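PDB 1ZJ8: sulfite reductase [ferredoxin] from Mycobacterium tuberculosis, which catalyses the six-electron, ferredoxin-dependent reduction of sulfite to sulfide, using siroheme and a [4Fe-4S] cluster. Local coordinates for residues 120-123 with 124-128; 374-378 with 379-383; 363-366 with 367-370. All coordinates share one frame; numbering follows the deposited sequence.

Contact 1: 120-123 with 124-128; sequences ALRT and LGQIS
The flat amide of Gln126 lies with one face over Arg122, its neighbour one helical turn earlier. Arg122 CG sits above the amide nitrogen, 3.3 Å from Gln126 NE2. Arg122 O faces the same side of the amide, 3.5 Å from Gln126 CD. With CG anti to the backbone N (chi1 -176°), the arginine runs beside this amide. It then bends, and its guanidinium plane stands 48° from the amide plane. NH1 is drawn off to a salt bridge with Asp374. On another side of the helix, Thr123 and Ile127 lie side by side and point the same way, with Thr123 CG2 4.0 Å from Ile127 CD1. Thr123 OG1 turns back to the carbonyl of Ala119. Regular alpha-helical bonds set this spacing. Leu124 N reaches Ala120 O at 3.0 Å, and Ile127 N reaches Thr123 O at 2.9 Å. The helix, 118-131, belongs to the first ferredoxin-like half domain. Leu121 packs on Leu369, Val372 and Met376 of helix 366-379. Leu124 and Ile127 pack on Leu161 and Ile157 of helix 154-162, and Tyr146 of strand 144-149 gives its hydroxyl to Leu124 O.

Contact 2: 374-378 with 379-383; sequences DLMAR and AGSDR
Met376 and Ser381 meet where helix 366-379 ends in a Schellman motif. The backbone bonds define it. Ser381 N reaches back to Met376 O at 2.9 Å and 168°, the 6→1 bond of the motif. Gly380 N binds Ala377 O at 3.0 Å, the 5→2 bond, approaching from above the carbonyl plane. Gly380 has positive phi (77°), which reverses the chain and lets both bonds form. One residue earlier, Ala379 N makes only weak bonds, shared between Leu375 O and Met376 O.

The van der Waals contacts centre on Met376. Its CG stands beside the backbone N and its chain extends to SD. A bend at chi3 (62°) then turns the methyl against the returning chain. Met376 CE lies 3.6 Å from Ser381 OG and 3.7 Å from Arg383 N. Nearer the backbone, Met376 CB is 3.5 Å from Ser381 O. The thioether arm thus runs alongside Ser381, its methyl against the chain at 381-383.

Polar side chains fix the exit. Ser381 OG takes a weak bond from Arg383 N at 3.4 Å and is also hydrogen-bonded to Leu395 O. The guanidinium of Arg383 forms salt bridges with Asp396 and Glu187.

The turn leads from the helix into strand 384-386. Arg383 already pairs through its backbone with Leu395 of strand 392-397, and Met376 and Ser381 pack on Ile394 of the same strand. Met376 also touches Ala118 of helix 118-131, and Asp382 OD1 accepts from Ala118 N at the start of that helix. Leu375 faces helix 399-411 through Leu405 and Leu409.

Contact 3: 363-366 with 367-370; sequences RVSG and TILT
Ser365 caps the start of helix 366-379, and Ile368 N points at its hydroxyl. This is an N-cap at a strand-to-helix junction. The capping bond is weak: Ile368 N to Ser365 OG is 3.4 Å, at 146°. Ser365 chi1 is 62°, which holds OG between the backbone N and the carbonyl carbon, in front of the first turn. There it also touches Ile368 CG1 at 3.5 Å. The carbonyl of the same serine accepts from Leu369 N at 2.8 Å in a nearly straight bond.

Val364, just before the cap, closes a hydrophobic staple with Leu369. The two side chains cross at about a right angle, with Val364 CG2 4.1 Å from Leu369 CD2. Val364 CB also meets Ile368 CG2 at 4.0 Å.

The surroundings position this group. Val364 pairs through its backbone with Ala136 of strand 135-138, in the sheet where 363-365 is an outermost strand. Its side chain packs on Ile138, while Leu369 rests on Ala136 and Ile368 on Leu414. Thr367 OG1 is hydrogen-bonded to Asp134, in the loop before strand 135-138. Further along the turn, Gly366 O receives two bonds from one residue. Thr370 N approaches it almost head-on at 2.9 Å. Thr370 OG1 donates at 3.1 Å, from 47° above the carbonyl plane.

Overall arrangement
From the N terminus, contact 1 comes first, within helix 118-131 of the first ferredoxin-like half domain. Contact 3 follows much later, where strand 363-365 turns into helix 366-379 in the second half domain. Contact 2 ends that same helix and leads to strand 384-386. The three lie in series; none nests in or crosses another, and each is local, within one continuous stretch of chain, without closing a long loop. In space the two helices pack together. Contacts 1 and 3 have centres about 9 Å apart, and Gly125 meets Thr370 there. The centres of contacts 1 and 2 are about 15 Å apart, yet their side chains touch. The two half domains are thus joined.

Contact 1: 120-123 with 124-128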
ATOM      1  N   ALA A 120      -6.683 -18.486  -9.373  1.00 34.00           N
ATOM      2  CA  ALA A 120      -6.863 -17.049  -9.435  1.00 34.29           C
ATOM      3  C   ALA A 120      -5.570 -16.366  -9.871  1.00 34.47           C
ATOM      4  O   ALA A 120      -5.607 -15.393 -10.628  1.00 34.61           O
ATOM      5  CB  ALA A 120      -7.334 -16.509  -8.077  1.00 34.10           C
ATOM      6  N   LEU A 121      -4.437 -16.871  -9.389  1.00 34.93           N
ATOM      7  CA  LEU A 121      -3.126 -16.330  -9.736  1.00 35.32           C
ATOM      8  C   LEU A 121      -2.821 -16.551 -11.228  1.00 35.86           C
ATOM      9  O   LEU A 121      -2.234 -15.683 -11.888  1.00 36.01           O
ATOM     10  CB  LEU A 121      -2.045 -16.975  -8.871  1.00 35.36           C
ATOM     11  CG  LEU A 121      -0.649 -16.334  -9.009  1.00 35.58           C
ATOM     12  CD1 LEU A 121      -0.599 -15.011  -8.254  1.00 35.53           C
ATOM     13  CD2 LEU A 121       0.492 -17.277  -8.570  1.00 35.18           C
ATOM     14  N   ARG A 122      -3.239 -17.701 -11.756  1.00 36.27           N
ATOM     15  CA  ARG A 122      -3.117 -17.989 -13.182  1.00 36.58           C
ATOM     16  C   ARG A 122      -3.952 -17.045 -14.058  1.00 37.03           C
ATOM     17  O   ARG A 122      -3.487 -16.582 -15.116  1.00 37.15           O
ATOM     18  CB  ARG A 122      -3.517 -19.424 -13.450  1.00 36.37           C
ATOM     19  CG  ARG A 122      -3.333 -19.824 -14.891  1.00 36.49           C
ATOM     20  CD  ARG A 122      -3.849 -21.218 -15.124  1.00 36.82           C
ATOM     21  NE  ARG A 122      -3.406 -22.148 -14.089  1.00 37.01           N
ATOM     22  CZ  ARG A 122      -2.176 -22.644 -14.012  1.00 38.70           C
ATOM     23  NH1 ARG A 122      -1.244 -22.296 -14.911  1.00 38.73           N
ATOM     24  NH2 ARG A 122      -1.871 -23.492 -13.028  1.00 38.59           N
ATOM     25  N   THR A 123      -5.179 -16.775 -13.617  1.00 37.37           N
ATOM     26  CA  THR A 123      -6.076 -15.865 -14.315  1.00 37.62           C
ATOM     27  C   THR A 123      -5.430 -14.473 -14.377  1.00 37.98           C
ATOM     28  O   THR A 123      -5.282 -13.906 -15.451  1.00 38.07           O
ATOM     29  CB  THR A 123      -7.462 -15.825 -13.604  1.00 37.89           C
ATOM     30  OG1 THR A 123      -8.028 -17.153 -13.561  1.00 37.26           O
ATOM     31  CG2 THR A 123      -8.438 -14.830 -14.303  1.00 37.74           C
ATOM     32  N   LEU A 124      -5.010 -13.961 -13.225  1.00 38.22           N
ATOM     33  CA  LEU A 124      -4.242 -12.727 -13.164  1.00 38.55           C
ATOM     34  C   LEU A 124      -3.100 -12.706 -14.176  1.00 38.40           C
ATOM     35  O   LEU A 124      -2.839 -11.690 -14.815  1.00 38.12           O
ATOM     36  CB  LEU A 124      -3.670 -12.552 -11.760  1.00 38.70           C
ATOM     37  CG  LEU A 124      -4.535 -11.755 -10.789  1.00 40.04           C
ATOM     38  CD1 LEU A 124      -6.026 -11.736 -11.168  1.00 40.76           C
ATOM     39  CD2 LEU A 124      -4.356 -12.305  -9.365  1.00 39.64           C
ATOM     40  N   GLY A 125      -2.424 -13.834 -14.318  1.00 38.46           N
ATOM     41  CA  GLY A 125      -1.277 -13.913 -15.200  1.00 38.79           C
ATOM     42  C   GLY A 125      -1.661 -13.773 -16.651  1.00 38.85           C
ATOM     43  O   GLY A 125      -0.994 -13.076 -17.414  1.00 38.85           O
ATOM     44  N   GLN A 126      -2.749 -14.442 -17.018  1.00 39.07           N
ATOM     45  CA  GLN A 126      -3.236 -14.459 -18.395  1.00 39.07           C
ATOM     46  C   GLN A 126      -3.887 -13.152 -18.828  1.00 38.90           C
ATOM     47  O   GLN A 126      -3.659 -12.698 -19.950  1.00 38.55           O
ATOM     48  CB  GLN A 126      -4.209 -15.602 -18.547  1.00 39.13           C
ATOM     49  CG  GLN A 126      -3.522 -16.947 -18.378  1.00 40.13           C
ATOM     50  CD  GLN A 126      -4.480 -18.075 -18.127  1.00 40.02           C
ATOM     51  OE1 GLN A 126      -5.686 -17.865 -17.935  1.00 41.53           O
ATOM     52  NE2 GLN A 126      -3.949 -19.297 -18.127  1.00 40.53           N
ATOM     53  N   ILE A 127      -4.682 -12.554 -17.936  1.00 38.72           N
ATOM     54  CA  ILE A 127      -5.206 -11.209 -18.139  1.00 38.89           C
ATOM     55  C   ILE A 127      -4.044 -10.284 -18.527  1.00 39.14           C
ATOM     56  O   ILE A 127      -4.146  -9.563 -19.524  1.00 39.02           O
ATOM     57  CB  ILE A 127      -5.924 -10.615 -16.860  1.00 38.80           C
ATOM     58  CG1 ILE A 127      -7.071 -11.501 -16.314  1.00 39.15           C
ATOM     59  CG2 ILE A 127      -6.500  -9.260 -17.141  1.00 38.50           C
ATOM     60  CD1 ILE A 127      -7.823 -12.320 -17.324  1.00 38.98           C
ATOM     61  N   SER A 128      -2.950 -10.309 -17.750  1.00 39.43           N
ATOM     62  CA  SER A 128      -1.840  -9.355 -17.933  1.00 39.47           C
ATOM     63  C   SER A 128      -1.181  -9.550 -19.290  1.00 39.82           C
ATOM     64  O   SER A 128      -0.999  -8.578 -20.053  1.00 39.85           O
ATOM     65  CB  SER A 128      -0.779  -9.514 -16.841  1.00 39.62           C
ATOM     66  OG  SER A 128       0.352  -8.664 -17.056  1.00 39.85           O
TER

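Contact 2: 374-378 with 379-383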
ATOM      1  N   ASP A 374       2.164 -22.419 -12.018  1.00 32.65           N
ATOM      2  CA  ASP A 374       2.566 -23.793 -12.397  1.00 32.97           C
ATOM      3  C   ASP A 374       3.555 -24.408 -11.411  1.00 32.86           C
ATOM      4  O   ASP A 374       3.523 -25.626 -11.152  1.00 32.41           O
ATOM      5  CB  ASP A 374       3.112 -23.823 -13.836  1.00 33.51           C
ATOM      6  CG  ASP A 374       2.058 -23.387 -14.854  1.00 35.12           C
ATOM      7  OD1 ASP A 374       0.885 -23.793 -14.678  1.00 35.52           O
ATOM      8  OD2 ASP A 374       2.375 -22.610 -15.791  1.00 38.03           O
ATOM      9  N   LEU A 375       4.423 -23.558 -10.858  1.00 32.76           N
ATOM     10  CA  LEU A 375       5.309 -23.969  -9.770  1.00 32.82           C
ATOM     11  C   LEU A 375       4.490 -24.367  -8.541  1.00 32.86           C
ATOM     12  O   LEU A 375       4.790 -25.372  -7.886  1.00 32.79           O
ATOM     13  CB  LEU A 375       6.271 -22.844  -9.398  1.00 32.80           C
ATOM     14  CG  LEU A 375       7.403 -22.560 -10.385  1.00 32.99           C
ATOM     15  CD1 LEU A 375       8.155 -21.303  -9.980  1.00 33.82           C
ATOM     16  CD2 LEU A 375       8.348 -23.747 -10.476  1.00 32.84           C
ATOM     17  N   MET A 376       3.453 -23.594  -8.237  1.00 32.80           N
ATOM     18  CA  MET A 376       2.563 -23.948  -7.152  1.00 33.31           C
ATOM     19  C   MET A 376       1.929 -25.334  -7.359  1.00 33.40           C
ATOM     20  O   MET A 376       1.856 -26.142  -6.423  1.00 32.95           O
ATOM     21  CB  MET A 376       1.492 -22.879  -6.998  1.00 33.44           C
ATOM     22  CG  MET A 376       2.013 -21.615  -6.336  1.00 33.91           C
ATOM     23  SD  MET A 376       0.809 -20.270  -6.211  1.00 34.51           S
ATOM     24  CE  MET A 376      -0.444 -21.035  -5.183  1.00 35.05           C
ATOM     25  N   ALA A 377       1.487 -25.612  -8.584  1.00 33.91           N
ATOM     26  CA  ALA A 377       0.869 -26.910  -8.898  1.00 34.30           C
ATOM     27  C   ALA A 377       1.880 -28.019  -8.730  1.00 34.93           C
ATOM     28  O   ALA A 377       1.576 -29.016  -8.084  1.00 35.32           O
ATOM     29  CB  ALA A 377       0.313 -26.945 -10.280  1.00 34.01           C
ATOM     30  N   ARG A 378       3.082 -27.855  -9.296  1.00 35.45           N
ATOM     31  CA  ARG A 378       4.180 -28.818  -9.045  1.00 35.77           C
ATOM     32  C   ARG A 378       4.425 -29.092  -7.554  1.00 35.03           C
ATOM     33  O   ARG A 378       4.855 -30.157  -7.187  1.00 35.13           O
ATOM     34  CB  ARG A 378       5.501 -28.346  -9.682  1.00 36.44           C
ATOM     35  CG  ARG A 378       5.900 -29.112 -10.931  1.00 38.21           C
ATOM     36  CD  ARG A 378       7.284 -28.733 -11.472  1.00 39.25           C
ATOM     37  NE  ARG A 378       7.886 -29.855 -12.230  1.00 42.40           N
ATOM     38  CZ  ARG A 378       8.827 -30.707 -11.765  1.00 44.16           C
ATOM     39  NH1 ARG A 378       9.335 -30.596 -10.521  1.00 43.47           N
ATOM     40  NH2 ARG A 378       9.285 -31.680 -12.558  1.00 43.74           N
ATOM     41  N   ALA A 379       4.173 -28.115  -6.699  1.00 34.52           N
ATOM     42  CA  ALA A 379       4.456 -28.256  -5.282  1.00 34.23           C
ATOM     43  C   ALA A 379       3.211 -28.639  -4.473  1.00 33.90           C
ATOM     44  O   ALA A 379       3.292 -28.866  -3.257  1.00 34.01           O
ATOM     45  CB  ALA A 379       5.053 -26.950  -4.749  1.00 34.42           C
ATOM     46  N   GLY A 380       2.068 -28.735  -5.145  1.00 33.28           N
ATOM     47  CA  GLY A 380       0.839 -29.166  -4.493  1.00 32.94           C
ATOM     48  C   GLY A 380       0.179 -28.094  -3.648  1.00 32.58           C
ATOM     49  O   GLY A 380      -0.615 -28.420  -2.760  1.00 32.30           O
ATOM     50  N   SER A 381       0.463 -26.820  -3.963  1.00 32.31           N
ATOM     51  CA  SER A 381      -0.061 -25.672  -3.206  1.00 32.05           C
ATOM     52  C   SER A 381      -1.120 -24.889  -3.960  1.00 31.81           C
ATOM     53  O   SER A 381      -0.961 -24.615  -5.147  1.00 32.06           O
ATOM     54  CB  SER A 381       1.075 -24.705  -2.834  1.00 32.33           C
ATOM     55  OG  SER A 381       0.596 -23.374  -2.596  1.00 31.50           O
ATOM     56  N   ASP A 382      -2.174 -24.497  -3.247  1.00 31.82           N
ATOM     57  CA  ASP A 382      -3.253 -23.692  -3.794  1.00 31.54           C
ATOM     58  C   ASP A 382      -3.444 -22.392  -3.031  1.00 31.44           C
ATOM     59  O   ASP A 382      -4.505 -21.758  -3.178  1.00 31.85           O
ATOM     60  CB  ASP A 382      -4.553 -24.495  -3.727  1.00 32.05           C
ATOM     61  CG  ASP A 382      -5.723 -23.828  -4.467  1.00 32.96           C
ATOM     62  OD1 ASP A 382      -5.600 -23.596  -5.703  1.00 36.15           O
ATOM     63  OD2 ASP A 382      -6.766 -23.563  -3.803  1.00 33.44           O
ATOM     64  N   ARG A 383      -2.459 -21.986  -2.220  1.00 30.95           N
ATOM     65  CA  ARG A 383      -2.511 -20.671  -1.545  1.00 31.14           C
ATOM     66  C   ARG A 383      -1.227 -19.854  -1.652  1.00 31.19           C
ATOM     67  O   ARG A 383      -0.153 -20.315  -1.258  1.00 31.12           O
ATOM     68  CB  ARG A 383      -2.759 -20.794  -0.042  1.00 31.11           C
ATOM     69  CG  ARG A 383      -3.992 -21.525   0.397  1.00 30.65           C
ATOM     70  CD  ARG A 383      -3.638 -22.335   1.636  1.00 31.62           C
ATOM     71  NE  ARG A 383      -4.151 -21.815   2.904  1.00 31.82           N
ATOM     72  CZ  ARG A 383      -3.718 -22.200   4.108  1.00 31.25           C
ATOM     73  NH1 ARG A 383      -2.730 -23.066   4.238  1.00 31.24           N
ATOM     74  NH2 ARG A 383      -4.276 -21.695   5.197  1.00 33.35           N
TER

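Contact 3: 363-366 with 367-370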
ATOM      1  N   ARG A 363       7.786  -5.389  -8.994  1.00 27.72           N
ATOM      2  CA  ARG A 363       7.706  -5.562 -10.453  1.00 27.63           C
ATOM      3  C   ARG A 363       7.787  -7.007 -10.865  1.00 27.36           C
ATOM      4  O   ARG A 363       8.828  -7.629 -10.688  1.00 27.26           O
ATOM      5  CB  ARG A 363       8.830  -4.798 -11.159  1.00 27.72           C
ATOM      6  CG  ARG A 363       8.958  -5.149 -12.668  1.00 28.36           C
ATOM      7  CD  ARG A 363       9.064  -3.939 -13.577  1.00 28.84           C
ATOM      8  NE  ARG A 363       7.776  -3.262 -13.674  1.00 30.04           N
ATOM      9  CZ  ARG A 363       7.602  -2.061 -14.225  1.00 32.09           C
ATOM     10  NH1 ARG A 363       8.631  -1.416 -14.774  1.00 33.74           N
ATOM     11  NH2 ARG A 363       6.395  -1.495 -14.227  1.00 31.70           N
ATOM     12  N   VAL A 364       6.697  -7.525 -11.418  1.00 27.19           N
ATOM     13  CA  VAL A 364       6.670  -8.855 -12.030  1.00 27.64           C
ATOM     14  C   VAL A 364       6.048  -8.725 -13.439  1.00 28.08           C
ATOM     15  O   VAL A 364       6.319  -7.741 -14.132  1.00 28.46           O
ATOM     16  CB  VAL A 364       5.938  -9.936 -11.119  1.00 27.47           C
ATOM     17  CG1 VAL A 364       6.728 -10.216  -9.831  1.00 27.63           C
ATOM     18  CG2 VAL A 364       4.497  -9.533 -10.769  1.00 27.53           C
ATOM     19  N   SER A 365       5.245  -9.704 -13.874  1.00 28.34           N
ATOM     20  CA  SER A 365       4.627  -9.711 -15.201  1.00 28.27           C
ATOM     21  C   SER A 365       3.649 -10.887 -15.326  1.00 28.54           C
ATOM     22  O   SER A 365       3.661 -11.837 -14.526  1.00 28.27           O
ATOM     23  CB  SER A 365       5.679  -9.778 -16.333  1.00 28.53           C
ATOM     24  OG  SER A 365       6.478 -10.965 -16.303  1.00 28.81           O
ATOM     25  N   GLY A 366       2.802 -10.813 -16.351  1.00 29.00           N
ATOM     26  CA  GLY A 366       1.820 -11.853 -16.634  1.00 28.81           C
ATOM     27  C   GLY A 366       2.540 -13.170 -16.711  1.00 29.03           C
ATOM     28  O   GLY A 366       2.207 -14.096 -15.980  1.00 29.15           O
ATOM     29  N   THR A 367       3.550 -13.232 -17.577  1.00 29.21           N
ATOM     30  CA  THR A 367       4.358 -14.440 -17.760  1.00 29.58           C
ATOM     31  C   THR A 367       4.867 -14.978 -16.451  1.00 30.05           C
ATOM     32  O   THR A 367       4.920 -16.207 -16.276  1.00 30.72           O
ATOM     33  CB  THR A 367       5.602 -14.185 -18.625  1.00 29.69           C
ATOM     34  OG1 THR A 367       5.180 -13.744 -19.913  1.00 31.14           O
ATOM     35  CG2 THR A 367       6.450 -15.449 -18.782  1.00 29.05           C
ATOM     36  N   ILE A 368       5.276 -14.082 -15.546  1.00 30.12           N
ATOM     37  CA  ILE A 368       5.825 -14.522 -14.266  1.00 30.29           C
ATOM     38  C   ILE A 368       4.738 -15.070 -13.343  1.00 30.40           C
ATOM     39  O   ILE A 368       4.911 -16.135 -12.734  1.00 30.58           O
ATOM     40  CB  ILE A 368       6.633 -13.425 -13.568  1.00 30.33           C
ATOM     41  CG1 ILE A 368       7.993 -13.309 -14.253  1.00 30.37           C
ATOM     42  CG2 ILE A 368       6.842 -13.766 -12.074  1.00 30.15           C
ATOM     43  CD1 ILE A 368       8.827 -12.160 -13.761  1.00 30.75           C
ATOM     44  N   LEU A 369       3.628 -14.346 -13.234  1.00 30.44           N
ATOM     45  CA  LEU A 369       2.532 -14.782 -12.372  1.00 30.67           C
ATOM     46  C   LEU A 369       2.026 -16.156 -12.815  1.00 30.82           C
ATOM     47  O   LEU A 369       1.691 -17.021 -11.985  1.00 30.87           O
ATOM     48  CB  LEU A 369       1.377 -13.755 -12.392  1.00 30.58           C
ATOM     49  CG  LEU A 369       1.650 -12.401 -11.723  1.00 30.71           C
ATOM     50  CD1 LEU A 369       0.516 -11.405 -11.964  1.00 30.73           C
ATOM     51  CD2 LEU A 369       1.846 -12.571 -10.231  1.00 30.28           C
ATOM     52  N   THR A 370       1.975 -16.357 -14.129  1.00 30.94           N
ATOM     53  CA  THR A 370       1.495 -17.621 -14.653  1.00 30.99           C
ATOM     54  C   THR A 370       2.540 -18.670 -14.347  1.00 30.86           C
ATOM     55  O   THR A 370       2.207 -19.781 -13.929  1.00 30.88           O
ATOM     56  CB  THR A 370       1.111 -17.536 -16.141  1.00 31.07           C
ATOM     57  OG1 THR A 370       0.186 -16.457 -16.304  1.00 32.04           O
ATOM     58  CG2 THR A 370       0.410 -18.822 -16.616  1.00 30.80           C
TER